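Local structure of enoyl-CoA hydratase/isomerase (Shewanella pealeana, 4KPK) at residues A[54-57]-A[61-64]; A[195-198]-A[203-206]; A[281-284]-A[289-292]. The protein probably acts on enoyl-CoA thioesters as a hydratase or isomerase of the crotonase family, although its own substrate and reaction are not established. All blocks are in the same frame, centred on the assembly; numbering follows the deposited sequence.

Contact 1: residues A[54-57]-A[61-64]; sequences LDRS and NAFD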
# COMPACT_ATOMS: atom_id res chain seq x y z
N LEU A 54 12.55 18.27 20.77
CA LEU A 54 11.53 18.28 21.79
C LEU A 54 12.28 18.23 23.08
O LEU A 54 13.13 17.26 23.39
CB LEU A 54 10.52 17.13 21.66
CG LEU A 54 9.52 17.24 20.51
CD1 LEU A 54 10.24 17.41 19.19
CD2 LEU A 54 8.57 16.04 20.42
N ASP A 55 12.05 19.33 23.79
CA ASP A 55 12.87 19.73 24.96
C ASP A 55 11.98 20.06 26.14
O ASP A 55 12.21 21.00 26.87
CB ASP A 55 13.80 20.93 24.61
CG ASP A 55 14.87 21.17 25.68
OD1 ASP A 55 15.41 20.16 26.24
OD2 ASP A 55 15.15 22.35 25.99
N ARG A 56 10.98 19.25 26.34
CA ARG A 56 10.14 19.38 27.50
C ARG A 56 10.13 18.05 28.27
O ARG A 56 9.07 17.56 28.65
CB ARG A 56 8.72 19.72 27.02
CG ARG A 56 7.84 20.32 28.06
CD ARG A 56 6.43 20.37 27.51
NE ARG A 56 5.57 20.80 28.57
CZ ARG A 56 4.26 20.57 28.65
NH1 ARG A 56 3.57 19.88 27.72
NH2 ARG A 56 3.62 21.02 29.72
N SER A 57 11.30 17.46 28.49
CA SER A 57 11.32 16.12 29.09
C SER A 57 10.58 16.05 30.42
O SER A 57 9.94 15.02 30.72
CB SER A 57 12.74 15.50 29.23
OG SER A 57 13.61 16.27 30.07
N ASN A 61 7.50 15.40 27.05
CA ASN A 61 7.37 15.96 25.71
C ASN A 61 5.93 15.92 25.22
O ASN A 61 5.66 15.70 24.03
CB ASN A 61 8.32 15.22 24.76
CG ASN A 61 9.75 15.61 24.98
OD1 ASN A 61 9.98 16.74 25.35
ND2 ASN A 61 10.71 14.70 24.74
N ALA A 62 5.01 16.06 26.17
CA ALA A 62 3.61 15.91 25.90
C ALA A 62 3.17 17.13 25.05
O ALA A 62 3.61 18.24 25.30
CB ALA A 62 2.81 15.83 27.20
N PHE A 63 2.31 16.92 24.09
CA PHE A 63 1.87 18.01 23.25
C PHE A 63 0.80 18.86 23.94
O PHE A 63 -0.17 18.35 24.50
CB PHE A 63 1.28 17.51 21.94
CG PHE A 63 2.28 16.96 20.99
CD1 PHE A 63 3.49 16.37 21.44
CD2 PHE A 63 2.01 16.99 19.63
CE1 PHE A 63 4.41 15.86 20.54
CE2 PHE A 63 2.92 16.44 18.73
CZ PHE A 63 4.12 15.87 19.20
N ASP A 64 0.97 20.15 23.81
CA ASP A 64 -0.12 21.09 24.01
C ASP A 64 -0.09 22.16 22.93
O ASP A 64 0.71 22.04 21.97
CB ASP A 64 -0.05 21.64 25.44
CG ASP A 64 1.13 22.50 25.67
OD1 ASP A 64 1.87 22.85 24.70
OD2 ASP A 64 1.33 22.85 26.84
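Arg56 and Asn61 come closest at the pinch of the loop that leaves strand 49-54 and enters helix 65-80, with Arg56 CA and Asn61 CA 4.8 Å apart. Neither segment forms a regular pairing; the chain doubles back, with Asn61 in the left-handed helical region (positive phi). One backbone bond closes the loop, from Asn61 N to Arg56 O at 3.1 Å.

The Asn61 side chain adds a second tie. Its OD1 accepts Arg56 N at 2.9 Å, the donor standing nearly along the C=O axis (170°). Its ND2 bonds to Asn92 O and Asn95 O, so bonds at both the oxygen and the nitrogen end hold the amide's rotation. Leu54 CB packs 3.7 Å from Asn61 CG. Farther along, Leu54 CD2 approaches Phe63 CE1 at 4.2 Å, while Met71 of helix 65-80 touches both residues.

Arg56 sends its extended chain, CG opposite the backbone N (chi1 -161°), along the returning segment. Arg56 NH1 meets Ala62 O at the guanidinium edge, 2.9 Å away, though the position of that oxygen is somewhat doubtful. Asp64 OD2 is 3.8 Å from Arg56 NH1 and well out of the guanidinium plane, a long salt bridge of charge alone. Arg56 NH2 has a second carboxylate, Asp101, and Tyr40 adds a cation-pi contact. Asp64 OD1 caps Met67 N at the start of helix 65-80, and OD2 bonds to Tyr40 OH.

An Asn-Ala pair in this bend is common in the crotonase family, where in relatives the loop probably borders the acyl-CoA site.

Contact 2: residues A[195-198]-A[203-206]; sequences RRYM and RFDA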
# COMPACT_ATOMS: atom_id res chain seq x y z
N ARG A 195 -6.92 -0.16 10.15
CA ARG A 195 -8.21 -0.60 10.59
C ARG A 195 -8.07 -1.51 11.81
O ARG A 195 -8.98 -1.58 12.60
CB ARG A 195 -8.93 -1.31 9.45
CG ARG A 195 -9.79 -0.32 8.65
CD ARG A 195 -10.42 -0.85 7.41
NE ARG A 195 -11.57 -1.68 7.73
CZ ARG A 195 -12.53 -1.96 6.85
NH1 ARG A 195 -12.53 -1.42 5.64
NH2 ARG A 195 -13.51 -2.76 7.20
N ARG A 196 -6.95 -2.21 11.96
CA ARG A 196 -6.75 -2.97 13.21
C ARG A 196 -6.40 -2.01 14.34
O ARG A 196 -7.16 -1.81 15.31
CB ARG A 196 -5.70 -4.01 13.02
CG ARG A 196 -5.28 -4.67 14.33
CD ARG A 196 -3.99 -5.47 14.16
NE ARG A 196 -3.54 -5.96 15.49
CZ ARG A 196 -2.55 -6.84 15.67
NH1 ARG A 196 -1.94 -7.35 14.63
NH2 ARG A 196 -2.22 -7.23 16.89
N TYR A 197 -5.26 -1.36 14.21
CA TYR A 197 -4.69 -0.62 15.31
C TYR A 197 -5.50 0.58 15.77
O TYR A 197 -5.53 0.86 16.97
CB TYR A 197 -3.26 -0.23 14.98
CG TYR A 197 -2.34 -1.41 15.05
CD1 TYR A 197 -1.93 -2.04 13.91
CD2 TYR A 197 -1.90 -1.93 16.29
CE1 TYR A 197 -1.08 -3.15 13.95
CE2 TYR A 197 -1.04 -3.07 16.34
CZ TYR A 197 -0.66 -3.65 15.15
OH TYR A 197 0.14 -4.74 15.08
N MSE A 198 -6.14 1.29 14.83
CA MSE A 198 -7.07 2.37 15.22
C MSE A 198 -8.31 1.92 15.91
O MSE A 198 -8.86 2.69 16.69
CB MSE A 198 -7.44 3.30 14.07
CG MSE A 198 -6.23 4.08 13.63
SE MSE A 198 -6.68 5.27 12.09
CE MSE A 198 -8.25 6.25 12.72
N ARG A 203 -1.10 -1.29 21.96
CA ARG A 203 0.27 -0.85 21.91
C ARG A 203 0.96 -1.72 20.89
O ARG A 203 0.58 -2.86 20.73
CB ARG A 203 0.94 -1.01 23.29
CG ARG A 203 1.72 0.23 23.71
CD ARG A 203 2.26 0.08 25.13
NE ARG A 203 1.15 0.12 26.07
CZ ARG A 203 0.76 1.19 26.75
NH1 ARG A 203 1.41 2.35 26.64
NH2 ARG A 203 -0.29 1.11 27.57
N PHE A 204 1.95 -1.17 20.20
CA PHE A 204 2.83 -1.97 19.35
C PHE A 204 4.28 -1.53 19.47
O PHE A 204 4.54 -0.44 20.00
CB PHE A 204 2.33 -2.11 17.90
CG PHE A 204 2.25 -0.81 17.13
CD1 PHE A 204 1.06 -0.11 17.07
CD2 PHE A 204 3.30 -0.41 16.34
CE1 PHE A 204 0.94 1.04 16.29
CE2 PHE A 204 3.22 0.75 15.58
CZ PHE A 204 2.03 1.48 15.55
N ASP A 205 5.20 -2.45 19.15
CA ASP A 205 6.60 -2.26 19.44
C ASP A 205 7.40 -1.87 18.21
O ASP A 205 6.86 -1.65 17.14
CB ASP A 205 7.22 -3.48 20.22
CG ASP A 205 7.37 -4.76 19.40
OD1 ASP A 205 7.33 -4.75 18.16
OD2 ASP A 205 7.53 -5.82 20.03
N ALA A 206 8.71 -1.72 18.40
CA ALA A 206 9.60 -1.22 17.41
C ALA A 206 9.61 -2.14 16.21
O ALA A 206 9.64 -1.69 15.07
CB ALA A 206 11.01 -1.15 18.02
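Tyr197 on helix 191-200 faces the segment that follows the next turn, the short, weakly bonded strand 203-204, across a gap of 8.3 Å between Tyr197 CA and Arg203 CA, too wide for backbone bonding, so side chains alone bridge it.

Two rings do the work. Phe204 turns an edge toward one face of Tyr197, with centroids 4.8 Å apart and planes at 56°, a tilted edge-to-face stack. Its CD1 lies 3.6 Å from Tyr197 CD2 and 3.7 Å from Tyr197 CE2, putting the contact over the CD2-CE2 side of the tyrosine ring and not over its centre. Phe204 CB adds a touch at 3.8 Å to Tyr197 CE2. Phe204 CG sits between its own backbone N and carbonyl carbon (chi1 63°), which swings the ring back toward the helix.

The opposite face of Tyr197 carries Arg196 CD, 3.7 Å above the ring plane and offset toward the rim. The tyrosine is therefore held between an aliphatic arginine stem and a phenyl edge. Phe204 also meets the ring of Phe167, from the strand that pairs antiparallel with 203-204.

The stack thus joins helix 191-200 to the two-stranded sheet 167-168/203-204. From the same helix, Arg195 forms salt bridges to Asp131 and Asp157 of the second subunit, consistent with the trimeric assembly typical of the crotonase family.

Contact 3: residues A[281-284]-A[289-292]; sequences LNAF and SPQW
Pro290 and Ala283 join the last helix of the crotonase fold, 275-285, to the tail that doubles back along it; the Arg-Ser-Pro-Gln-Trp sequence from Arg288 to Trp292 resembles the C-terminal tails of many family members. The nearest backbone points are Ala283 CA and Pro290 CA, 5.1 Å apart, and no hydrogen bond crosses between the two segments.

The proline can be followed round its ring. Pro290 CB meets Ala283 CB at 4.0 Å and lies over one face of the Trp292 indole, 3.4 Å above the plane and offset toward the rim. Pro290 CG is next, 3.8 Å from Ala283 CB, and this is the closest side-chain approach between the segments. Pro290 CD, where the ring turns back to the backbone, stands 3.9 Å from Ala283 CB. Ala283 CB also lies 3.6 Å from both Pro290 N and Pro290 CA, so one methyl rests against the proline ring as a whole. These near-equal distances show apolar packing without any directional bond.

Around this pair the tail is tied to the helix by Gln291 N, which bonds to Glu279 OE2. Parts of both segments also pack on the third subunit: Leu281 on Ala109, Phe284 on Leu102 and Trp292 on Gly175 of that chain.

Trp292 is turned back over Pro290 with its CG beside the backbone N (chi1 -72°), and its NE1 donates to Ser235 O. Next to the proline, Ser289 OG gives a weak hydrogen bond to Pro290 O at 3.3 Å.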
# COMPACT_ATOMS: atom_id res chain seq x y z
N LEU A 281 24.54 17.16 -14.09
CA LEU A 281 25.05 16.38 -15.22
C LEU A 281 26.48 16.69 -15.56
O LEU A 281 27.27 15.78 -15.73
CB LEU A 281 24.20 16.62 -16.47
CG LEU A 281 22.84 15.96 -16.33
CD1 LEU A 281 21.90 16.49 -17.40
CD2 LEU A 281 23.00 14.44 -16.39
N ASN A 282 26.80 17.97 -15.68
CA ASN A 282 28.20 18.37 -15.98
C ASN A 282 29.26 17.91 -14.96
O ASN A 282 30.35 17.47 -15.35
CB ASN A 282 28.28 19.87 -16.14
CG ASN A 282 27.44 20.37 -17.29
OD1 ASN A 282 27.26 19.68 -18.31
ND2 ASN A 282 26.92 21.58 -17.13
N ALA A 283 28.93 18.02 -13.68
CA ALA A 283 29.80 17.56 -12.60
C ALA A 283 30.10 16.08 -12.79
O ALA A 283 31.26 15.66 -12.75
CB ALA A 283 29.13 17.82 -11.25
N PHE A 284 29.06 15.28 -13.01
CA PHE A 284 29.22 13.85 -13.30
C PHE A 284 30.07 13.60 -14.55
O PHE A 284 31.00 12.81 -14.51
CB PHE A 284 27.84 13.19 -13.42
CG PHE A 284 27.85 11.71 -13.76
CD1 PHE A 284 28.25 10.76 -12.83
CD2 PHE A 284 27.38 11.26 -15.00
CE1 PHE A 284 28.22 9.40 -13.14
CE2 PHE A 284 27.34 9.92 -15.32
CZ PHE A 284 27.76 8.98 -14.38
N SER A 289 32.82 17.15 -8.11
CA SER A 289 31.71 17.50 -7.22
C SER A 289 30.77 18.62 -7.76
O SER A 289 31.24 19.67 -8.23
CB SER A 289 32.24 17.87 -5.82
OG SER A 289 31.20 18.35 -4.98
N PRO A 290 29.44 18.37 -7.73
CA PRO A 290 28.46 19.40 -8.07
C PRO A 290 28.52 20.52 -7.07
O PRO A 290 28.67 20.28 -5.89
CB PRO A 290 27.10 18.68 -7.93
CG PRO A 290 27.39 17.23 -7.91
CD PRO A 290 28.80 17.07 -7.42
N GLN A 291 28.44 21.74 -7.56
CA GLN A 291 28.28 22.92 -6.73
C GLN A 291 26.82 23.27 -6.92
O GLN A 291 26.47 23.91 -7.90
CB GLN A 291 29.16 24.08 -7.23
CG GLN A 291 30.65 23.95 -6.98
CD GLN A 291 31.41 25.25 -7.31
OE1 GLN A 291 31.01 26.02 -8.19
NE2 GLN A 291 32.51 25.50 -6.59
N TRP A 292 25.99 22.83 -5.98
CA TRP A 292 24.53 22.86 -6.11
C TRP A 292 23.92 24.27 -6.13
O TRP A 292 24.20 25.08 -5.26
CB TRP A 292 23.90 22.00 -4.99
CG TRP A 292 24.09 20.51 -5.17
CD1 TRP A 292 24.60 19.63 -4.26
CD2 TRP A 292 23.79 19.75 -6.36
NE1 TRP A 292 24.63 18.35 -4.82
CE2 TRP A 292 24.14 18.41 -6.10
CE3 TRP A 292 23.26 20.09 -7.63
CZ2 TRP A 292 23.98 17.39 -7.07
CZ3 TRP A 292 23.08 19.08 -8.59
CH2 TRP A 292 23.45 17.73 -8.30

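Along the chain the three contacts follow in series, each joining segments only a few residues apart. Contact 1 lies beside the six-stranded mixed sheet, at the exit of strand 49-54; contact 2 belongs to the later helices and the small two-stranded sheet formed with 167-168; contact 3 joins helix 275-285 to the tail that ends the modelled chain. Centres of contacts 1 and 2 are 23 Å apart, whereas contact 3 is 42 and 44 Å from them, across the chain's centre, and none touch. No other chain of the assembly touches contact 1, while contacts 2 and 3 reach the second and third subunits respectively, so two of these short-range contacts lie beside different neighbouring subunits.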